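Local coordinates for protein putative methylase (Clostridium difficile, PDB 3LDU) that probably methylates guanine in ribosomal RNA and binds GTP in its methyltransferase domain, at residues K360-L363 with L368-N371; P12-M17 with P178-L183; R226-E231 with K239-V244; K51-L56 with D159-A164. All coordinates share one frame; numbering follows the deposited sequence. Where two conformers were deposited one is given.

Contact 1. Residues K360-L363 with L368-N371; sequences KRKL and LKTN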
loop_
_atom_site.group_PDB
_atom_site.type_symbol
_atom_site.label_atom_id
_atom_site.label_comp_id
_atom_site.label_asym_id
_atom_site.label_seq_id
_atom_site.Cartn_x
_atom_site.Cartn_y
_atom_site.Cartn_z
ATOM N N LYS A 360 8.847 -4.499 18.303
ATOM C CA LYS A 360 8.206 -3.203 18.130
ATOM C C LYS A 360 8.723 -2.666 16.802
ATOM O O LYS A 360 9.925 -2.440 16.654
ATOM C CB LYS A 360 8.606 -2.272 19.271
ATOM C CG LYS A 360 8.118 -0.842 19.146
ATOM C CD LYS A 360 8.559 -0.036 20.363
ATOM C CE LYS A 360 8.270 1.450 20.209
ATOM N NZ LYS A 360 8.587 2.214 21.456
ATOM N N ARG A 361 7.837 -2.484 15.825
ATOM C CA ARG A 361 8.270 -2.033 14.508
ATOM C C ARG A 361 7.776 -0.628 14.196
ATOM O O ARG A 361 6.590 -0.319 14.353
ATOM C CB ARG A 361 7.820 -3.020 13.434
ATOM C CG ARG A 361 8.408 -4.415 13.611
ATOM C CD ARG A 361 7.943 -5.338 12.514
ATOM N NE ARG A 361 8.326 -6.734 12.729
ATOM C CZ ARG A 361 9.089 -7.425 11.891
ATOM N NH1 ARG A 361 9.370 -8.694 12.130
ATOM N NH2 ARG A 361 9.562 -6.843 10.797
ATOM N N LYS A 362 8.700 0.226 13.763
ATOM C CA LYS A 362 8.342 1.597 13.423
ATOM C C LYS A 362 7.704 1.642 12.038
ATOM O O LYS A 362 8.282 1.157 11.063
ATOM C CB LYS A 362 9.573 2.508 13.478
ATOM C CG LYS A 362 9.280 3.940 13.054
ATOM C CD LYS A 362 10.506 4.843 13.180
ATOM C CE LYS A 362 10.995 4.933 14.619
ATOM N NZ LYS A 362 11.989 6.032 14.802
ATOM N N LEU A 363 6.510 2.224 11.965
ATOM C CA LEU A 363 5.719 2.265 10.735
ATOM C C LEU A 363 5.062 3.634 10.574
ATOM O O LEU A 363 5.234 4.508 11.421
ATOM C CB LEU A 363 4.654 1.172 10.744
ATOM C CG LEU A 363 5.144 -0.276 10.782
ATOM C CD1 LEU A 363 3.984 -1.223 11.041
ATOM C CD2 LEU A 363 5.819 -0.616 9.463
ATOM N N LEU A 368 1.449 10.417 10.786
ATOM C CA LEU A 368 1.527 9.828 12.115
ATOM C C LEU A 368 2.708 8.878 12.223
ATOM O O LEU A 368 2.936 8.050 11.340
ATOM C CB LEU A 368 0.232 9.083 12.439
ATOM C CG LEU A 368 -1.043 9.925 12.359
ATOM C CD1 LEU A 368 -2.273 9.079 12.629
ATOM C CD2 LEU A 368 -0.962 11.089 13.334
ATOM N N LYS A 369 3.471 8.994 13.301
ATOM C CA LYS A 369 4.551 8.045 13.521
ATOM C C LYS A 369 4.076 6.969 14.480
ATOM O O LYS A 369 4.022 7.174 15.691
ATOM C CB LYS A 369 5.820 8.726 14.036
ATOM C CG LYS A 369 7.017 7.784 14.109
ATOM C CD LYS A 369 8.315 8.521 13.857
ATOM C CE LYS A 369 9.321 8.240 14.957
ATOM N NZ LYS A 369 8.842 8.746 16.274
ATOM N N THR A 370 3.730 5.818 13.919
ATOM C CA THR A 370 3.145 4.728 14.684
ATOM C C THR A 370 4.154 3.606 14.911
ATOM O O THR A 370 5.137 3.479 14.171
ATOM C CB THR A 370 1.904 4.165 13.966
ATOM O OG1 THR A 370 2.222 3.931 12.594
ATOM C CG2 THR A 370 0.758 5.154 14.020
ATOM N N ASN A 371 3.923 2.816 15.958
ATOM C CA ASN A 371 4.675 1.582 16.180
ATOM C C ASN A 371 3.734 0.392 16.188
ATOM O O ASN A 371 2.604 0.501 16.642
ATOM C CB ASN A 371 5.431 1.627 17.502
ATOM C CG ASN A 371 6.593 2.588 17.474
ATOM O OD1 ASN A 371 7.616 2.328 16.836
ATOM N ND2 ASN A 371 6.445 3.712 18.169
#
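The flat amide of Asn371 has the Lys360 side chain over one face and the Lys362 backbone on the other side of its plane. This is the antiparallel beta hairpin of strands 359-365 and 368-375. Lys360 CE sits above Asn371 CG at 3.4 Å. The Lys360 chain is extended throughout, with CG anti to the backbone N (chi1 174°), and this carries CE over the amide. From the other side, Lys362 CA comes within 3.6 Å of Asn371 OD1. The hairpin closes one side of the Rossmann-like sheet as in class I methyltransferases, with strand 368-375 set between 339-344 and the outermost strand 359-365. Lys362 and Asn371 form a non-hydrogen-bonded pair. Beside them Lys362 NZ and Lys369 NZ are 4.4 Å apart, a probably unfavourable pairing of like charges. Leu363 and Thr370 are the hydrogen-bonded pair, pointing to the other face. Leu363 N donates to Thr370 O at 2.9 Å and 170°. Leu363 O takes Thr370 N at 3.2 Å and, weakly, Thr370 OG1 at 3.3 Å.

Contact 2. Residues P12-M17 with P178-L183; sequences PCFFGM and PIRETL. With GTP (guanosine-5'-triphosphate), chain B.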
loop_
_atom_site.group_PDB
_atom_site.type_symbol
_atom_site.label_atom_id
_atom_site.label_comp_id
_atom_site.label_asym_id
_atom_site.label_seq_id
_atom_site.Cartn_x
_atom_site.Cartn_y
_atom_site.Cartn_z
ATOM N N PRO A 12 6.827 2.571 -4.607
ATOM C CA PRO A 12 7.008 3.275 -3.345
ATOM C C PRO A 12 6.166 2.584 -2.277
ATOM O O PRO A 12 5.177 1.908 -2.582
ATOM C CB PRO A 12 6.432 4.671 -3.636
ATOM C CG PRO A 12 6.283 4.750 -5.126
ATOM C CD PRO A 12 6.060 3.358 -5.589
ATOM N N CYS A 13 6.570 2.732 -1.027
ATOM C CA CYS A 13 5.790 2.211 0.084
ATOM C C CYS A 13 6.117 3.043 1.294
ATOM O O CYS A 13 7.108 3.763 1.305
ATOM C CB CYS A 13 6.161 0.757 0.368
ATOM S SG CYS A 13 7.929 0.504 0.798
ATOM N N PHE A 14 5.290 2.949 2.324
ATOM C CA PHE A 14 5.613 3.673 3.544
ATOM C C PHE A 14 6.847 3.078 4.211
ATOM O O PHE A 14 7.144 1.895 4.043
ATOM C CB PHE A 14 4.398 3.768 4.466
ATOM C CG PHE A 14 3.470 4.889 4.091
ATOM C CD1 PHE A 14 2.416 4.678 3.223
ATOM C CD2 PHE A 14 3.685 6.171 4.572
ATOM C CE1 PHE A 14 1.576 5.719 2.864
ATOM C CE2 PHE A 14 2.849 7.212 4.219
ATOM C CZ PHE A 14 1.792 6.986 3.365
ATOM N N PHE A 15 7.608 3.915 4.909
ATOM C CA PHE A 15 8.797 3.445 5.608
ATOM C C PHE A 15 8.403 2.360 6.596
ATOM O O PHE A 15 7.436 2.518 7.327
ATOM C CB PHE A 15 9.498 4.597 6.321
ATOM C CG PHE A 15 9.930 5.701 5.396
ATOM C CD1 PHE A 15 10.653 5.415 4.252
ATOM C CD2 PHE A 15 9.611 7.022 5.670
ATOM C CE1 PHE A 15 11.053 6.426 3.393
ATOM C CE2 PHE A 15 10.009 8.038 4.818
ATOM C CZ PHE A 15 10.731 7.738 3.677
ATOM N N GLY A 16 9.140 1.254 6.591
ATOM C CA GLY A 16 8.841 0.121 7.453
ATOM C C GLY A 16 8.071 -0.969 6.718
ATOM O O GLY A 16 7.908 -2.078 7.221
HETATM N N MSE A 17 7.618 -0.650 5.512
HETATM C CA MSE A 17 6.875 -1.591 4.669
HETATM C C MSE A 17 7.731 -2.304 3.612
HETATM O O MSE A 17 7.231 -3.193 2.909
HETATM C CB MSE A 17 5.726 -0.869 3.968
HETATM C CG MSE A 17 4.744 -0.252 4.914
HETATM SE SE MSE A 17 3.501 -1.612 5.524
HETATM C CE MSE A 17 4.577 -2.630 6.836
ATOM N N PRO A 178 -9.661 6.097 9.000
ATOM C CA PRO A 178 -9.351 4.691 8.740
ATOM C C PRO A 178 -7.859 4.522 8.516
ATOM O O PRO A 178 -7.231 5.408 7.933
ATOM C CB PRO A 178 -10.108 4.401 7.429
ATOM C CG PRO A 178 -11.013 5.602 7.210
ATOM C CD PRO A 178 -10.271 6.742 7.828
ATOM N N ILE A 179 -7.302 3.411 8.984
ATOM C CA ILE A 179 -5.929 3.052 8.662
ATOM C C ILE A 179 -5.812 2.875 7.147
ATOM O O ILE A 179 -6.762 2.474 6.492
ATOM C CB ILE A 179 -5.523 1.755 9.400
ATOM C CG1 ILE A 179 -4.050 1.430 9.185
ATOM C CG2 ILE A 179 -6.390 0.567 8.973
ATOM C CD1 ILE A 179 -3.579 0.299 10.093
ATOM N N ARG A 180 -4.653 3.192 6.589
ATOM C CA ARG A 180 -4.453 3.027 5.147
ATOM C C ARG A 180 -4.505 1.542 4.764
ATOM O O ARG A 180 -3.976 0.700 5.498
ATOM C CB ARG A 180 -3.091 3.616 4.776
ATOM C CG ARG A 180 -2.938 3.954 3.325
ATOM C CD ARG A 180 -1.632 4.707 3.125
ATOM N NE ARG A 180 -1.517 5.279 1.788
ATOM C CZ ARG A 180 -1.740 6.560 1.499
ATOM N NH1 ARG A 180 -2.095 7.416 2.454
ATOM N NH2 ARG A 180 -1.602 6.985 0.248
ATOM N N GLU A 181 -5.134 1.217 3.630
ATOM C CA GLU A 181 -5.296 -0.186 3.209
ATOM C C GLU A 181 -3.954 -0.927 3.046
ATOM O O GLU A 181 -3.833 -2.116 3.378
ATOM C CB GLU A 181 -6.103 -0.277 1.904
ATOM C CG GLU A 181 -7.559 0.166 2.017
ATOM C CD GLU A 181 -7.774 1.657 1.772
ATOM O OE1 GLU A 181 -6.877 2.474 2.092
ATOM O OE2 GLU A 181 -8.858 2.010 1.256
ATOM N N THR A 182 -2.957 -0.240 2.491
ATOM C CA THR A 182 -1.641 -0.846 2.275
ATOM C C THR A 182 -0.957 -1.155 3.611
ATOM O O THR A 182 -0.350 -2.212 3.784
ATOM C CB THR A 182 -0.730 0.085 1.483
ATOM O OG1 THR A 182 -0.819 1.404 2.030
ATOM C CG2 THR A 182 -1.176 0.113 0.009
ATOM N N LEU A 183 -1.057 -0.221 4.548
ATOM C CA LEU A 183 -0.510 -0.443 5.887
ATOM C C LEU A 183 -1.200 -1.636 6.546
ATOM O O LEU A 183 -0.541 -2.507 7.118
ATOM C CB LEU A 183 -0.669 0.810 6.735
ATOM C CG LEU A 183 -0.192 0.724 8.184
ATOM C CD1 LEU A 183 1.264 0.335 8.234
ATOM C CD2 LEU A 183 -0.405 2.055 8.882
HETATM P PG GTP B . -9.973 1.222 10.481
HETATM O O1G GTP B . -10.104 -0.258 10.768
HETATM O O2G GTP B . -9.042 1.400 9.313
HETATM O O3G GTP B . -11.305 1.823 10.096
HETATM O O3B GTP B . -9.380 1.944 11.805
HETATM P PB GTP B . -10.333 2.888 12.706
HETATM O O1B GTP B . -10.059 4.322 12.319
HETATM O O2B GTP B . -11.787 2.579 12.471
HETATM O O3A GTP B . -9.965 2.708 14.269
HETATM P PA GTP B . -9.838 4.077 15.127
HETATM O O1A GTP B . -11.021 4.960 14.793
HETATM O O2A GTP B . -8.550 4.796 14.802
HETATM O "O5'" GTP B . -9.938 3.708 16.686
HETATM C "C5'" GTP B . -10.243 2.383 16.984
HETATM C "C4'" GTP B . -11.758 2.253 17.072
HETATM O "O4'" GTP B . -12.013 1.742 18.351
HETATM C "C3'" GTP B . -12.582 3.539 16.967
HETATM O "O3'" GTP B . -13.477 3.387 15.887
HETATM C "C2'" GTP B . -13.375 3.643 18.267
HETATM O "O2'" GTP B . -14.757 3.861 18.058
HETATM C "C1'" GTP B . -13.231 2.251 18.830
HETATM N N9 GTP B . -13.179 2.144 20.293
HETATM C C8 GTP B . -12.763 3.025 21.255
HETATM N N7 GTP B . -12.907 2.409 22.459
HETATM C C5 GTP B . -13.413 1.164 22.261
HETATM C C6 GTP B . -13.752 0.126 23.122
HETATM O O6 GTP B . -13.615 0.235 24.350
HETATM N N1 GTP B . -14.247 -1.039 22.574
HETATM C C2 GTP B . -14.405 -1.179 21.207
HETATM N N2 GTP B . -14.870 -2.322 20.732
HETATM N N3 GTP B . -14.078 -0.142 20.336
HETATM C C4 GTP B . -13.585 0.996 20.889
#
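A type II turn from Phe14 to Met17 presents both of these side chains to the start of helix 181-189, where they meet Arg180 and Leu183. The turn is closed by Met17 N bonding to Phe14 O at 3.0 Å, and Gly16 takes the positive phi it needs. Across from it, Arg180 holds the N-cap position. The backbones stay apart, with Met17 CA 7.6 Å from Leu183 CA. Phe14 CE1 lies over one face of the Arg180 guanidinium, 3.3 Å from Arg180 NE, and it is the edge of the ring that does the touching. The two planes are 62° apart, so the groups are not stacked. Arg180 has CG anti to the backbone N (chi1 -160°) and runs extended to NE, which brings NE to the Phe14 edge. Its NE forms a salt bridge with Glu60, which also bonds Thr182 OG1. The selenium of selenomethionine Met17 packs on Leu183 CD1 at 4.0 Å. One residue before the N-cap, Ile179 N donates to O2G of the GTP gamma-phosphate at 2.7 Å. The contact thus joins the ferredoxin-like region to the methyltransferase pocket. Leu363 and Tyr364 of strand 359-365 lie against Met17 and Phe14, and helix 208-217 covers Ile179.

Contact 3. Residues R226-E231 with K239-V244; sequences REFISE and KIWWDV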
loop_
_atom_site.group_PDB
_atom_site.type_symbol
_atom_site.label_atom_id
_atom_site.label_comp_id
_atom_site.label_asym_id
_atom_site.label_seq_id
_atom_site.Cartn_x
_atom_site.Cartn_y
_atom_site.Cartn_z
ATOM N N ARG A 226 -10.851 -2.627 -9.403
ATOM C CA ARG A 226 -10.565 -1.253 -9.781
ATOM C C ARG A 226 -9.839 -1.182 -11.121
ATOM O O ARG A 226 -9.447 -2.210 -11.685
ATOM C CB ARG A 226 -9.760 -0.529 -8.706
ATOM C CG ARG A 226 -8.444 -1.200 -8.337
ATOM C CD ARG A 226 -7.506 -0.179 -7.715
ATOM N NE ARG A 226 -7.038 0.776 -8.717
ATOM C CZ ARG A 226 -6.339 1.880 -8.450
ATOM N NH1 ARG A 226 -6.037 2.195 -7.201
ATOM N NH2 ARG A 226 -5.951 2.685 -9.431
ATOM N N GLU A 227 -9.660 0.029 -11.627
ATOM C CA GLU A 227 -8.943 0.184 -12.887
ATOM C C GLU A 227 -7.628 0.952 -12.728
ATOM O O GLU A 227 -7.372 1.576 -11.695
ATOM C CB GLU A 227 -9.831 0.764 -13.980
ATOM C CG GLU A 227 -10.403 2.128 -13.720
ATOM C CD GLU A 227 -11.456 2.490 -14.760
ATOM O OE1 GLU A 227 -11.117 3.169 -15.757
ATOM O OE2 GLU A 227 -12.620 2.070 -14.591
ATOM N N PHE A 228 -6.787 0.857 -13.747
ATOM C CA PHE A 228 -5.452 1.435 -13.691
ATOM C C PHE A 228 -5.217 2.247 -14.940
ATOM O O PHE A 228 -5.675 1.874 -16.027
ATOM C CB PHE A 228 -4.419 0.321 -13.574
ATOM C CG PHE A 228 -4.633 -0.537 -12.373
ATOM C CD1 PHE A 228 -4.111 -0.164 -11.149
ATOM C CD2 PHE A 228 -5.391 -1.694 -12.458
ATOM C CE1 PHE A 228 -4.324 -0.950 -10.024
ATOM C CE2 PHE A 228 -5.599 -2.480 -11.345
ATOM C CZ PHE A 228 -5.069 -2.101 -10.125
ATOM N N ILE A 229 -4.518 3.368 -14.794
ATOM C CA ILE A 229 -4.315 4.273 -15.936
ATOM C C ILE A 229 -3.642 3.581 -17.124
ATOM O O ILE A 229 -3.975 3.883 -18.268
ATOM C CB ILE A 229 -3.524 5.536 -15.512
ATOM C CG1 ILE A 229 -3.664 6.645 -16.557
ATOM C CG2 ILE A 229 -2.049 5.197 -15.266
ATOM C CD1 ILE A 229 -5.097 7.074 -16.806
ATOM N N SER A 230 -2.723 2.645 -16.876
ATOM C CA SER A 230 -1.978 1.989 -17.969
ATOM C C SER A 230 -2.807 0.994 -18.782
ATOM O O SER A 230 -2.353 0.499 -19.830
ATOM C CB SER A 230 -0.732 1.274 -17.433
ATOM O OG SER A 230 -1.081 0.372 -16.386
ATOM N N GLU A 231 -4.012 0.688 -18.310
ATOM C CA GLU A 231 -4.902 -0.175 -19.074
ATOM C C GLU A 231 -5.332 0.492 -20.376
ATOM O O GLU A 231 -5.760 -0.188 -21.314
ATOM C CB GLU A 231 -6.129 -0.578 -18.256
ATOM C CG GLU A 231 -5.808 -1.524 -17.118
ATOM C CD GLU A 231 -7.056 -1.984 -16.409
ATOM O OE1 GLU A 231 -7.528 -1.256 -15.510
ATOM O OE2 GLU A 231 -7.570 -3.069 -16.758
ATOM N N LYS A 239 -4.005 -7.539 -24.268
ATOM C CA LYS A 239 -4.292 -8.933 -23.965
ATOM C C LYS A 239 -3.652 -9.315 -22.629
ATOM O O LYS A 239 -4.184 -10.136 -21.887
ATOM C CB LYS A 239 -3.768 -9.824 -25.091
ATOM C CG LYS A 239 -3.956 -11.312 -24.874
ATOM C CD LYS A 239 -3.550 -12.086 -26.123
ATOM C CE LYS A 239 -3.114 -13.497 -25.776
ATOM N NZ LYS A 239 -1.910 -13.486 -24.896
ATOM N N ILE A 240 -2.502 -8.717 -22.345
ATOM C CA ILE A 240 -1.789 -8.995 -21.099
ATOM C C ILE A 240 -2.608 -8.553 -19.894
ATOM O O ILE A 240 -2.845 -9.352 -18.985
ATOM C CB ILE A 240 -0.396 -8.367 -21.089
ATOM C CG1 ILE A 240 0.534 -9.184 -21.988
ATOM C CG2 ILE A 240 0.167 -8.341 -19.679
ATOM C CD1 ILE A 240 1.948 -8.653 -22.070
ATOM N N TRP A 241 -3.066 -7.301 -19.894
ATOM C CA TRP A 241 -3.921 -6.821 -18.802
ATOM C C TRP A 241 -5.162 -7.696 -18.693
ATOM O O TRP A 241 -5.617 -8.018 -17.594
ATOM C CB TRP A 241 -4.325 -5.353 -18.997
ATOM C CG TRP A 241 -3.574 -4.368 -18.104
ATOM C CD1 TRP A 241 -2.709 -3.379 -18.505
ATOM C CD2 TRP A 241 -3.638 -4.283 -16.671
ATOM N NE1 TRP A 241 -2.238 -2.687 -17.405
ATOM C CE2 TRP A 241 -2.788 -3.226 -16.272
ATOM C CE3 TRP A 241 -4.327 -5.000 -15.690
ATOM C CZ2 TRP A 241 -2.616 -2.871 -14.939
ATOM C CZ3 TRP A 241 -4.152 -4.645 -14.359
ATOM C CH2 TRP A 241 -3.303 -3.591 -13.999
ATOM N N TRP A 242 -5.711 -8.095 -19.841
ATOM C CA TRP A 242 -6.917 -8.907 -19.825
ATOM C C TRP A 242 -6.688 -10.285 -19.194
ATOM O O TRP A 242 -7.452 -10.711 -18.325
ATOM C CB TRP A 242 -7.503 -9.048 -21.236
ATOM C CG TRP A 242 -8.984 -9.140 -21.188
ATOM C CD1 TRP A 242 -9.865 -8.112 -21.000
ATOM C CD2 TRP A 242 -9.769 -10.330 -21.295
ATOM N NE1 TRP A 242 -11.154 -8.589 -20.993
ATOM C CE2 TRP A 242 -11.124 -9.947 -21.174
ATOM C CE3 TRP A 242 -9.462 -11.680 -21.488
ATOM C CZ2 TRP A 242 -12.166 -10.868 -21.241
ATOM C CZ3 TRP A 242 -10.501 -12.595 -21.556
ATOM C CH2 TRP A 242 -11.838 -12.183 -21.434
ATOM N N ASP A 243 -5.632 -10.967 -19.626
ATOM C CA ASP A 243 -5.305 -12.290 -19.110
ATOM C C ASP A 243 -4.978 -12.236 -17.616
ATOM O O ASP A 243 -5.331 -13.143 -16.862
ATOM C CB ASP A 243 -4.137 -12.893 -19.885
ATOM C CG ASP A 243 -4.530 -13.305 -21.299
ATOM O OD1 ASP A 243 -5.741 -13.316 -21.590
ATOM O OD2 ASP A 243 -3.634 -13.626 -22.102
ATOM N N VAL A 244 -4.304 -11.169 -17.197
ATOM C CA VAL A 244 -3.964 -10.993 -15.783
ATOM C C VAL A 244 -5.205 -10.822 -14.905
ATOM O O VAL A 244 -5.290 -11.407 -13.826
ATOM C CB VAL A 244 -2.967 -9.837 -15.566
ATOM C CG1 VAL A 244 -2.888 -9.462 -14.079
ATOM C CG2 VAL A 244 -1.598 -10.229 -16.097
#
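Trp241 sends its side chain from helix 238-251 into the loop at Phe228, Ser230 and Glu231. From CB the chain heads toward that loop. Glu231 CG lies over the five-membered ring, nearest CD2 and CE2, 3.5 Å from the ring centroid and 9° off the normal, a CH-pi contact. At the edge, Trp241 NE1 makes a weak hydrogen bond to Ser230 OG at 3.4 Å. That hydroxyl has its stronger partner in the backbone O of Thr160. Further round the indole, Trp241 CE3 is 3.9 Å from Glu231 OE2. Ser230 and Glu231 lie in a short 3-10 segment that begins at Ile229, and Phe228 comes just before it, within the methyltransferase region between helices 208-217 and 238-251. Phe228 and Glu231 brace each other there. Glu231 N bonds to Phe228 O at 3.1 Å, and Phe228 N returns a 2.8 Å bond to the anti lone pair of Glu231 OE1. Arg245 forms a salt bridge with the same carboxylate oxygen, so the glutamate tip is gripped while its CG packs on the indole. Ala50 and Asn53 of helix 48-55 also touch the tryptophan. At the far tip, Trp241 CH2 comes to 3.2 Å from Phe228 CD2. The Phe228 ring and the six-membered ring are nearly parallel, 18° apart, but slid so far that they barely overlap, with centroids separated by 5.0 Å.

Contact 4. Residues K51-L56 with D159-A164; sequences KSNMWL and DTTGDA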
loop_
_atom_site.group_PDB
_atom_site.type_symbol
_atom_site.label_atom_id
_atom_site.label_comp_id
_atom_site.label_asym_id
_atom_site.label_seq_id
_atom_site.Cartn_x
_atom_site.Cartn_y
_atom_site.Cartn_z
ATOM N N LYS A 51 0.552 -7.429 -13.523
ATOM C CA LYS A 51 0.605 -8.262 -12.317
ATOM C C LYS A 51 0.906 -7.465 -11.062
ATOM O O LYS A 51 0.359 -7.759 -10.008
ATOM C CB LYS A 51 1.640 -9.384 -12.459
ATOM C CG LYS A 51 1.096 -10.631 -13.155
ATOM C CD LYS A 51 2.198 -11.654 -13.408
ATOM C CE LYS A 51 2.941 -12.019 -12.130
ATOM N NZ LYS A 51 3.985 -13.057 -12.387
ATOM N N SER A 52 1.786 -6.471 -11.170
ATOM C CA SER A 52 2.167 -5.670 -9.996
ATOM C C SER A 52 1.005 -4.830 -9.486
ATOM O O SER A 52 0.713 -4.819 -8.288
ATOM C CB SER A 52 3.374 -4.789 -10.323
ATOM O OG SER A 52 4.496 -5.604 -10.604
ATOM N N ASN A 53 0.326 -4.138 -10.390
ATOM C CA ASN A 53 -0.879 -3.400 -10.026
ATOM C C ASN A 53 -1.979 -4.318 -9.502
ATOM O O ASN A 53 -2.698 -3.972 -8.563
ATOM C CB ASN A 53 -1.402 -2.612 -11.239
ATOM C CG ASN A 53 -0.633 -1.342 -11.460
ATOM O OD1 ASN A 53 -0.704 -0.422 -10.647
ATOM N ND2 ASN A 53 0.123 -1.278 -12.556
HETATM N N MSE A 54 -2.095 -5.502 -10.094
HETATM C CA MSE A 54 -3.175 -6.419 -9.727
HETATM C C MSE A 54 -2.991 -6.997 -8.329
HETATM O O MSE A 54 -3.963 -7.149 -7.567
HETATM C CB MSE A 54 -3.250 -7.570 -10.728
HETATM C CG MSE A 54 -4.337 -8.598 -10.440
HETATM SE SE MSE A 54 -6.151 -7.849 -10.442
HETATM C CE MSE A 54 -6.018 -6.661 -11.906
ATOM N N TRP A 55 -1.743 -7.333 -8.008
ATOM C CA TRP A 55 -1.457 -8.216 -6.881
ATOM C C TRP A 55 -0.782 -7.569 -5.671
ATOM O O TRP A 55 -0.929 -8.066 -4.553
ATOM C CB TRP A 55 -0.623 -9.422 -7.352
ATOM C CG TRP A 55 -1.453 -10.450 -8.075
ATOM C CD1 TRP A 55 -1.524 -10.659 -9.432
ATOM C CD2 TRP A 55 -2.370 -11.364 -7.476
ATOM N NE1 TRP A 55 -2.419 -11.673 -9.699
ATOM C CE2 TRP A 55 -2.953 -12.120 -8.518
ATOM C CE3 TRP A 55 -2.755 -11.634 -6.154
ATOM C CZ2 TRP A 55 -3.891 -13.124 -8.277
ATOM C CZ3 TRP A 55 -3.687 -12.619 -5.919
ATOM C CH2 TRP A 55 -4.246 -13.355 -6.972
ATOM N N LEU A 56 -0.035 -6.485 -5.869
ATOM C CA LEU A 56 0.704 -5.925 -4.733
ATOM C C LEU A 56 -0.218 -5.200 -3.739
ATOM O O LEU A 56 -0.921 -4.251 -4.112
ATOM C CB LEU A 56 1.816 -4.987 -5.234
ATOM C CG LEU A 56 2.884 -5.671 -6.080
ATOM C CD1 LEU A 56 3.891 -4.617 -6.572
ATOM C CD2 LEU A 56 3.593 -6.775 -5.293
ATOM N N ASP A 159 3.868 6.849 -14.254
ATOM C CA ASP A 159 2.902 6.209 -13.363
ATOM C C ASP A 159 2.022 5.236 -14.151
ATOM O O ASP A 159 1.391 5.640 -15.132
ATOM C CB ASP A 159 2.044 7.291 -12.707
ATOM C CG ASP A 159 0.930 6.715 -11.851
ATOM O OD1 ASP A 159 1.091 5.582 -11.369
ATOM O OD2 ASP A 159 -0.096 7.401 -11.659
ATOM N N THR A 160 1.984 3.968 -13.742
ATOM C CA THR A 160 1.169 2.961 -14.435
ATOM C C THR A 160 -0.162 2.747 -13.726
ATOM O O THR A 160 -1.030 2.018 -14.216
ATOM C CB THR A 160 1.879 1.587 -14.546
ATOM O OG1 THR A 160 1.916 0.956 -13.258
ATOM C CG2 THR A 160 3.301 1.731 -15.070
ATOM N N THR A 161 -0.316 3.396 -12.572
ATOM C CA THR A 161 -1.419 3.101 -11.647
ATOM C C THR A 161 -2.620 4.048 -11.746
ATOM O O THR A 161 -3.740 3.612 -11.979
ATOM C CB THR A 161 -0.887 3.093 -10.206
ATOM O OG1 THR A 161 0.152 2.115 -10.107
ATOM C CG2 THR A 161 -2.015 2.765 -9.231
ATOM N N GLY A 162 -2.381 5.346 -11.595
ATOM C CA GLY A 162 -3.463 6.314 -11.574
ATOM C C GLY A 162 -3.866 6.609 -10.131
ATOM O O GLY A 162 -3.066 7.120 -9.355
ATOM N N ASP A 163 -5.099 6.295 -9.764
ATOM C CA ASP A 163 -5.506 6.430 -8.362
ATOM C C ASP A 163 -4.579 5.607 -7.462
ATOM O O ASP A 163 -4.287 4.451 -7.755
ATOM C CB ASP A 163 -6.954 5.973 -8.161
ATOM C CG ASP A 163 -7.963 7.000 -8.628
ATOM O OD1 ASP A 163 -7.566 8.156 -8.883
ATOM O OD2 ASP A 163 -9.159 6.650 -8.730
ATOM N N ALA A 164 -4.108 6.203 -6.373
ATOM C CA ALA A 164 -3.229 5.491 -5.438
ATOM C C ALA A 164 -3.734 4.071 -5.164
ATOM O O ALA A 164 -4.935 3.853 -4.987
ATOM C CB ALA A 164 -3.092 6.270 -4.136
#
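Asn53 turns its amide so that its oxygen and its nitrogen each meet one hydroxyl of the consecutive residues Thr160 and Thr161. Thr161 OG1 donates to Asn53 OD1 at 2.7 Å, in the carbonyl plane and on a lone pair. Asn53 ND2 donates to Thr160 OG1 at 2.9 Å, nearly straight at 171° and in the amide plane. This pair of bonds fixes the rotation of the amide, and ND2 also bonds to Ile49 O one helical turn back. The two threonines differ in rotamer. OG1 lies between the backbone N and carbonyl carbon in Thr160 (chi1 72°), but anti to the carbonyl carbon in Thr161 (chi1 -58°). Each hydroxyl has a second partner in the Val62 backbone, so these buried polar groups are well satisfied. Asp159 shapes the loop, taking Thr161 N on OD1 at 2.9 Å and Gly162 N on OD2 at 3.1 Å. The first bond makes an Asx turn and the second an Asx motif at the end of strand 153-159, in a loop tied to helix 48-55 of the ferredoxin-like region.

Contacts 2, 3 and 4 are buried, whereas contact 1 is only partly so and has exposed lysines on one face. Contact 1 is mainly backbone bonding between sheet strands. Contact 2 is side-chain packing without a cross-segment hydrogen bond, contact 3 is aromatic, and contact 4 is polar. They form two touching pairs. Leu363 CD2 of contact 1 packs on Met17 CE of contact 2 at 3.5 Å. The loop and helix of contact 3 lie against the helix 48-55 and the 159-164 loop of contact 4, and Arg226 NH1 reaches Asp163 O at 2.9 Å. Contacts 1 and 3 lie on opposite sides of the chain centre, their own centres about 34 Å apart. Only contact 2 touches GTP.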